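Local coordinates for segregation and condensation protein A (Pyrococcus furiosus, PDB 5XNS), which probably acts as the kleisin subunit of the prokaryotic SMC complex in chromosome segregation and condensation, represented here by its C-terminal domain, which probably contacts the SMC head, at residues Glu3-Val6 and Glu7-Tyr10; Val30-Glu34 and Pro35-Ala39; Arg40-Leu43 and Tyr44-Leu48. One frame throughout, in Å; residues are numbered along the deposited sequence.

Interaction 1. Residues Glu3-Val6 and Glu7-Tyr10; sequences EKYV and EELY
The ring of Tyr5 and the carboxylate of Glu8 lie next to each other on the outside of helix 3-20, their planes 73° apart. OE2 of Glu8 comes obliquely to the ring, 4.0 Å from CD1 of Tyr5, a loose van der Waals approach. One face of the ring takes the preceding residue: CG of Lys4 sits 4.0 Å above the plane of the Tyr5 ring, over its centre. The first torsion of Lys4 swings its CG to this place (chi1 73°), after which the extended chain carries the ammonium group out toward solvent.

Glu8 lies along the preceding turn. Its CG is anti to the carbonyl carbon (chi1 -87°), which lays that atom 3.3 Å from O of Lys4, and the straight chain beyond brings the carboxylate alongside Tyr5. NZ of Lys4 and OE1 of Glu8 remain 5.3 Å apart, too far for a salt bridge; at most a weak, longer-range attraction is likely. Long charged chains suit this exposed side of the helix.

Beneath them the helix is regular. Glu8 N bonds to Lys4 O at 2.8 Å, and Leu9 N to Tyr5 O at 3.0 Å; Glu7 and Tyr10 bond back to Glu3 and Val6 in the same i to i+4 manner.

These turns are two-sided: away from the charged chains, Tyr5, Val6 and Leu9 pack on Tyr44 of helix 35-50, and Val6, buried and compact, also meets Leu48, so that this first helix rests against helix 35-50 through its apolar side.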
loop_
_atom_site.group_PDB
_atom_site.type_symbol
_atom_site.label_atom_id
_atom_site.label_comp_id
_atom_site.label_asym_id
_atom_site.label_seq_id
_atom_site.Cartn_x
_atom_site.Cartn_y
_atom_site.Cartn_z
ATOM N N GLU B 3 0.963 -29.543 13.045
ATOM C CA GLU B 3 1.775 -29.704 14.245
ATOM C C GLU B 3 2.671 -30.932 14.167
ATOM O O GLU B 3 3.778 -30.919 14.714
ATOM C CB GLU B 3 0.885 -29.770 15.484
ATOM C CG GLU B 3 0.605 -28.409 16.115
ATOM C CD GLU B 3 -0.074 -28.522 17.477
ATOM O OE1 GLU B 3 0.630 -28.747 18.495
ATOM O OE2 GLU B 3 -1.318 -28.403 17.522
ATOM N N LYS B 4 2.243 -31.985 13.467
ATOM C CA LYS B 4 3.070 -33.185 13.420
ATOM C C LYS B 4 4.276 -33.008 12.499
ATOM O O LYS B 4 5.340 -33.586 12.760
ATOM C CB LYS B 4 2.225 -34.403 13.022
ATOM C CG LYS B 4 1.786 -34.476 11.566
ATOM C CD LYS B 4 1.160 -35.843 11.246
ATOM C CE LYS B 4 0.956 -36.021 9.747
ATOM N NZ LYS B 4 0.287 -37.306 9.396
ATOM N N TYR B 5 4.145 -32.205 11.440
ATOM C CA TYR B 5 5.282 -31.959 10.554
ATOM C C TYR B 5 6.316 -31.062 11.220
ATOM O O TYR B 5 7.527 -31.272 11.064
ATOM C CB TYR B 5 4.798 -31.357 9.232
ATOM C CG TYR B 5 3.818 -32.268 8.540
ATOM C CD1 TYR B 5 4.250 -33.458 7.950
ATOM C CD2 TYR B 5 2.452 -31.966 8.509
ATOM C CE1 TYR B 5 3.355 -34.316 7.330
ATOM C CE2 TYR B 5 1.547 -32.819 7.890
ATOM C CZ TYR B 5 2.007 -33.990 7.300
ATOM O OH TYR B 5 1.126 -34.845 6.683
ATOM N N VAL B 6 5.858 -30.064 11.979
ATOM C CA VAL B 6 6.783 -29.225 12.734
ATOM C C VAL B 6 7.521 -30.061 13.777
ATOM O O VAL B 6 8.748 -29.969 13.915
ATOM C CB VAL B 6 6.021 -28.040 13.354
ATOM C CG1 VAL B 6 6.914 -27.253 14.268
ATOM C CG2 VAL B 6 5.475 -27.149 12.238
ATOM N N GLU B 7 6.792 -30.921 14.493
ATOM C CA GLU B 7 7.422 -31.807 15.470
ATOM C C GLU B 7 8.372 -32.800 14.797
ATOM O O GLU B 7 9.466 -33.066 15.313
ATOM C CB GLU B 7 6.347 -32.541 16.275
ATOM C CG GLU B 7 6.912 -33.609 17.217
ATOM C CD GLU B 7 7.554 -33.014 18.482
ATOM O OE1 GLU B 7 8.283 -33.751 19.203
ATOM O OE2 GLU B 7 7.312 -31.809 18.746
ATOM N N GLU B 8 7.971 -33.366 13.650
ATOM C CA GLU B 8 8.869 -34.259 12.921
ATOM C C GLU B 8 10.180 -33.559 12.599
ATOM O O GLU B 8 11.263 -34.135 12.778
ATOM C CB GLU B 8 8.203 -34.759 11.634
ATOM C CG GLU B 8 7.342 -36.022 11.794
ATOM C CD GLU B 8 6.523 -36.360 10.533
ATOM O OE1 GLU B 8 5.432 -36.976 10.660
ATOM O OE2 GLU B 8 6.974 -35.998 9.418
ATOM N N LEU B 9 10.101 -32.307 12.141
ATOM C CA LEU B 9 11.310 -31.589 11.779
ATOM C C LEU B 9 12.158 -31.302 13.013
ATOM O O LEU B 9 13.393 -31.354 12.956
ATOM C CB LEU B 9 10.942 -30.304 11.046
ATOM C CG LEU B 9 12.099 -29.342 10.782
ATOM C CD1 LEU B 9 13.172 -29.997 9.914
ATOM C CD2 LEU B 9 11.556 -28.074 10.136
ATOM N N TYR B 10 11.510 -31.018 14.142
ATOM C CA TYR B 10 12.231 -30.830 15.397
ATOM C C TYR B 10 13.033 -32.074 15.764
ATOM O O TYR B 10 14.229 -31.984 16.069
ATOM C CB TYR B 10 11.244 -30.480 16.505
ATOM C CG TYR B 10 11.863 -30.281 17.867
ATOM C CD1 TYR B 10 12.989 -29.476 18.031
ATOM C CD2 TYR B 10 11.288 -30.854 19.001
ATOM C CE1 TYR B 10 13.540 -29.270 19.282
ATOM C CE2 TYR B 10 11.832 -30.656 20.254
ATOM C CZ TYR B 10 12.958 -29.867 20.388
ATOM O OH TYR B 10 13.503 -29.666 21.632
#

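Interaction 2. Residues Val30-Glu34 and Pro35-Ala39; sequences VPDVE and PKIIA
Ile37 has its CG2 anti to its own backbone N and its CG1 beside that N (chi1 -58°), an arrangement that points the CG2 methyl at the loop, 3.7 Å from CD of Pro31. One residue on, Ile38 meets Val30, whose CG1 is anti to N (chi1 177°) and reaches to 3.7 Å from CG1 of Ile38. The CB of Asp32 lies 4.0 Å from CG2 of Ile37, so the branched isoleucine fills the bend between the proline ring and the aspartate. With an alanine here the CG2 contact to Pro31 and Asp32 would be lost, and a gap is likely to open between loop and helix.

Glu34 takes the N-cap position, and its backbone carbonyl receives the first bonds: a nearly linear one from Ile38 N to Glu34 O (3.0 Å, 172°) and a weak one from Ile37 N. Just before, Val33 centres an inverse gamma turn with a weak bond from Glu34 N to Asp32 O.

Pro35 follows at the first helical position, where the missing N-H breaks no helical hydrogen bond. N-cap position, proline and hydrophobic loop-to-helix packing make a typical helix N-terminus, where Pro35 and Ile38 also pack on the chain of another protein in the assembly.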
loop_
_atom_site.group_PDB
_atom_site.type_symbol
_atom_site.label_atom_id
_atom_site.label_comp_id
_atom_site.label_asym_id
_atom_site.label_seq_id
_atom_site.Cartn_x
_atom_site.Cartn_y
_atom_site.Cartn_z
ATOM N N VAL B 30 16.357 -28.985 3.896
ATOM C CA VAL B 30 15.283 -28.802 2.921
ATOM C C VAL B 30 15.141 -30.059 2.068
ATOM O O VAL B 30 16.077 -30.424 1.341
ATOM C CB VAL B 30 15.549 -27.570 2.043
ATOM C CG1 VAL B 30 14.464 -27.439 0.977
ATOM C CG2 VAL B 30 15.647 -26.308 2.906
ATOM N N PRO B 31 13.996 -30.749 2.109
ATOM C CA PRO B 31 13.920 -32.076 1.477
ATOM C C PRO B 31 13.664 -32.070 -0.027
ATOM O O PRO B 31 13.843 -33.122 -0.655
ATOM C CB PRO B 31 12.766 -32.757 2.238
ATOM C CG PRO B 31 11.887 -31.633 2.678
ATOM C CD PRO B 31 12.814 -30.454 2.948
ATOM N N ASP B 32 13.278 -30.945 -0.639
ATOM C CA ASP B 32 13.065 -30.911 -2.087
ATOM C C ASP B 32 13.500 -29.565 -2.639
ATOM O O ASP B 32 13.388 -28.536 -1.966
ATOM C CB ASP B 32 11.600 -31.170 -2.464
ATOM C CG ASP B 32 11.110 -32.526 -1.980
ATOM O OD1 ASP B 32 11.576 -33.553 -2.527
ATOM O OD2 ASP B 32 10.276 -32.567 -1.042
ATOM N N VAL B 33 13.980 -29.579 -3.882
ATOM C CA VAL B 33 14.395 -28.360 -4.565
ATOM C C VAL B 33 13.173 -27.766 -5.252
ATOM O O VAL B 33 13.061 -27.794 -6.484
ATOM C CB VAL B 33 15.526 -28.632 -5.575
ATOM C CG1 VAL B 33 16.124 -27.322 -6.075
ATOM C CG2 VAL B 33 16.599 -29.501 -4.951
ATOM N N GLU B 34 12.240 -27.243 -4.453
ATOM C CA GLU B 34 10.999 -26.645 -4.929
ATOM C C GLU B 34 10.738 -25.455 -4.014
ATOM O O GLU B 34 10.923 -25.578 -2.788
ATOM C CB GLU B 34 9.827 -27.626 -4.887
ATOM C CG GLU B 34 9.043 -27.710 -6.190
ATOM C CD GLU B 34 9.945 -27.892 -7.417
ATOM O OE1 GLU B 34 10.001 -26.946 -8.251
ATOM O OE2 GLU B 34 10.588 -28.973 -7.527
ATOM N N PRO B 35 10.341 -24.298 -4.562
ATOM C CA PRO B 35 10.232 -23.096 -3.711
ATOM C C PRO B 35 9.274 -23.260 -2.547
ATOM O O PRO B 35 9.569 -22.757 -1.456
ATOM C CB PRO B 35 9.779 -21.995 -4.694
ATOM C CG PRO B 35 9.529 -22.678 -6.005
ATOM C CD PRO B 35 10.283 -23.965 -5.995
ATOM N N LYS B 36 8.155 -23.982 -2.732
ATOM C CA LYS B 36 7.208 -24.155 -1.643
ATOM C C LYS B 36 7.802 -24.978 -0.512
ATOM O O LYS B 36 7.446 -24.783 0.654
ATOM C CB LYS B 36 5.928 -24.809 -2.145
ATOM C CG LYS B 36 4.807 -24.823 -1.114
ATOM C CD LYS B 36 3.475 -25.333 -1.682
ATOM C CE LYS B 36 3.577 -26.790 -2.119
ATOM N NZ LYS B 36 2.261 -27.350 -2.535
ATOM N N ILE B 37 8.695 -25.908 -0.832
ATOM C CA ILE B 37 9.268 -26.750 0.205
ATOM C C ILE B 37 10.381 -26.010 0.931
ATOM O O ILE B 37 10.515 -26.126 2.155
ATOM C CB ILE B 37 9.750 -28.078 -0.404
ATOM C CG1 ILE B 37 8.581 -28.793 -1.090
ATOM C CG2 ILE B 37 10.343 -28.974 0.669
ATOM C CD1 ILE B 37 7.402 -29.049 -0.162
ATOM N N ILE B 38 11.185 -25.230 0.199
ATOM C CA ILE B 38 12.120 -24.325 0.859
ATOM C C ILE B 38 11.364 -23.419 1.814
ATOM O O ILE B 38 11.716 -23.295 2.991
ATOM C CB ILE B 38 12.920 -23.509 -0.170
ATOM C CG1 ILE B 38 13.728 -24.434 -1.081
ATOM C CG2 ILE B 38 13.866 -22.560 0.545
ATOM C CD1 ILE B 38 14.206 -23.762 -2.337
ATOM N N ALA B 39 10.280 -22.813 1.332
ATOM C CA ALA B 39 9.540 -21.882 2.173
ATOM C C ALA B 39 8.973 -22.587 3.399
ATOM O O ALA B 39 9.087 -22.086 4.527
ATOM C CB ALA B 39 8.434 -21.218 1.354
#

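Interaction 3. Residues Arg40-Leu43 and Tyr44-Leu48; sequences RTFL and YLLFL
Helix 35-50 belongs to a small domain of helices followed by a strand hairpin, consistent with the winged-helix C-terminal domains of kleisins. It carries three CH-pi contacts between residues one turn apart, at Arg40 and Tyr44, Phe42 and Leu46, and Leu43 and Phe47. Leu46 CD1 stands almost exactly over the middle of the Phe42 ring, 3.7 Å from its centroid and 7° off the normal.

Arg40 and Tyr44 run side by side. CG of Arg40, anti to the backbone N (chi1 -177°), lies over the Tyr44 face but toward its rim, 3.3 Å from CZ of Tyr44. The guanidinium plane is turned 21° from the ring; beyond this helix, Arg40 NE makes a salt bridge to an acidic side chain on the chain of another protein in the assembly. Leu43 CG sits similarly off-centre over Phe47, 3.7 Å from CZ of Phe47.

The backbone is bonded in step, Tyr44 N to Arg40 O at 2.9 Å and Phe47 N to Leu43 O at 2.8 Å. Buried Thr41 satisfies its hydroxyl through a hydrogen bond with Ile37 O.

Apolar C-H groups over ring faces fill a mostly buried helix without placing polar atoms there: Tyr44 and Leu48 meet helix 3-20, Leu45 meets Ile56, and Phe42 and Leu43 meet the other protein. The methylene contact with Tyr44 probably restrains the arginine chain, directing its charge to that partner.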
loop_
_atom_site.group_PDB
_atom_site.type_symbol
_atom_site.label_atom_id
_atom_site.label_comp_id
_atom_site.label_asym_id
_atom_site.label_seq_id
_atom_site.Cartn_x
_atom_site.Cartn_y
_atom_site.Cartn_z
ATOM N N ARG B 40 8.393 -23.776 3.202
ATOM C CA ARG B 40 7.777 -24.505 4.311
ATOM C C ARG B 40 8.808 -24.921 5.363
ATOM O O ARG B 40 8.545 -24.839 6.570
ATOM C CB ARG B 40 7.033 -25.718 3.759
ATOM C CG ARG B 40 6.289 -26.533 4.799
ATOM C CD ARG B 40 5.684 -27.778 4.157
ATOM N NE ARG B 40 4.605 -27.459 3.219
ATOM C CZ ARG B 40 4.158 -28.305 2.295
ATOM N NH1 ARG B 40 4.722 -29.504 2.181
ATOM N NH2 ARG B 40 3.158 -27.960 1.481
ATOM N N THR B 41 9.984 -25.372 4.928
ATOM C CA THR B 41 11.036 -25.709 5.882
ATOM C C THR B 41 11.415 -24.487 6.707
ATOM O O THR B 41 11.502 -24.555 7.940
ATOM C CB THR B 41 12.267 -26.254 5.151
ATOM O OG1 THR B 41 11.869 -27.286 4.235
ATOM C CG2 THR B 41 13.296 -26.817 6.158
ATOM N N PHE B 42 11.637 -23.354 6.033
ATOM C CA PHE B 42 11.966 -22.112 6.723
ATOM C C PHE B 42 10.876 -21.755 7.737
ATOM O O PHE B 42 11.166 -21.470 8.911
ATOM C CB PHE B 42 12.159 -21.007 5.680
ATOM C CG PHE B 42 12.698 -19.715 6.227
ATOM C CD1 PHE B 42 13.728 -19.706 7.163
ATOM C CD2 PHE B 42 12.201 -18.495 5.765
ATOM C CE1 PHE B 42 14.227 -18.504 7.655
ATOM C CE2 PHE B 42 12.702 -17.289 6.237
ATOM C CZ PHE B 42 13.719 -17.289 7.185
ATOM N N LEU B 43 9.610 -21.843 7.313
ATOM C CA LEU B 43 8.487 -21.494 8.184
ATOM C C LEU B 43 8.440 -22.387 9.418
ATOM O O LEU B 43 8.284 -21.901 10.545
ATOM C CB LEU B 43 7.174 -21.596 7.408
ATOM C CG LEU B 43 5.886 -21.143 8.101
ATOM C CD1 LEU B 43 5.917 -19.658 8.372
ATOM C CD2 LEU B 43 4.700 -21.477 7.203
ATOM N N TYR B 44 8.564 -23.702 9.220
ATOM C CA TYR B 44 8.507 -24.631 10.344
ATOM C C TYR B 44 9.622 -24.344 11.346
ATOM O O TYR B 44 9.410 -24.414 12.565
ATOM C CB TYR B 44 8.573 -26.068 9.819
ATOM C CG TYR B 44 7.301 -26.495 9.090
ATOM C CD1 TYR B 44 6.213 -25.637 8.995
ATOM C CD2 TYR B 44 7.187 -27.750 8.523
ATOM C CE1 TYR B 44 5.055 -26.012 8.347
ATOM C CE2 TYR B 44 6.031 -28.139 7.870
ATOM C CZ TYR B 44 4.967 -27.266 7.785
ATOM O OH TYR B 44 3.806 -27.642 7.130
ATOM N N LEU B 45 10.811 -23.985 10.850
ATOM C CA LEU B 45 11.879 -23.573 11.748
ATOM C C LEU B 45 11.506 -22.290 12.493
ATOM O O LEU B 45 11.734 -22.180 13.704
ATOM C CB LEU B 45 13.179 -23.412 10.966
ATOM C CG LEU B 45 13.757 -24.734 10.459
ATOM C CD1 LEU B 45 14.841 -24.467 9.432
ATOM C CD2 LEU B 45 14.284 -25.619 11.614
ATOM N N LEU B 46 10.876 -21.332 11.808
ATOM C CA LEU B 46 10.483 -20.112 12.512
ATOM C C LEU B 46 9.421 -20.403 13.562
ATOM O O LEU B 46 9.416 -19.776 14.629
ATOM C CB LEU B 46 10.002 -19.051 11.526
ATOM C CG LEU B 46 11.140 -18.626 10.608
ATOM C CD1 LEU B 46 10.580 -18.111 9.281
ATOM C CD2 LEU B 46 12.028 -17.600 11.281
ATOM N N PHE B 47 8.501 -21.337 13.270
ATOM C CA PHE B 47 7.568 -21.808 14.295
ATOM C C PHE B 47 8.325 -22.374 15.497
ATOM O O PHE B 47 8.035 -22.038 16.654
ATOM C CB PHE B 47 6.625 -22.869 13.715
ATOM C CG PHE B 47 5.578 -22.326 12.754
ATOM C CD1 PHE B 47 5.434 -20.963 12.533
ATOM C CD2 PHE B 47 4.740 -23.195 12.068
ATOM C CE1 PHE B 47 4.465 -20.475 11.659
ATOM C CE2 PHE B 47 3.776 -22.721 11.191
ATOM C CZ PHE B 47 3.636 -21.362 10.988
ATOM N N LEU B 48 9.307 -23.239 15.236
ATOM C CA LEU B 48 10.063 -23.835 16.329
ATOM C C LEU B 48 10.846 -22.775 17.090
ATOM O O LEU B 48 11.002 -22.864 18.312
ATOM C CB LEU B 48 10.985 -24.935 15.795
ATOM C CG LEU B 48 10.284 -26.264 15.440
ATOM C CD1 LEU B 48 11.188 -27.144 14.613
ATOM C CD2 LEU B 48 9.812 -27.022 16.679
#

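From the N terminus, interaction 1 comes first, within the opening turns of helix 3-20. The chain then runs through strand 24-25 to interaction 2, the turn into helix 35-50; interaction 3 occupies the next turns of that same helix. All three are local and in series: none closes a long loop, and none is nested in or crosses another. Interactions 2 and 3 adjoin where CD of Pro31 packs 3.5 Å from OG1 of Thr41. Interactions 1 and 3 join across the two helices, with CD2 of Leu9 3.6 Å from CB of Tyr44, whereas interactions 1 and 2 do not touch, their centres about 16 Å apart. Helix 35-50 thus links the entry loop to helix 3-20.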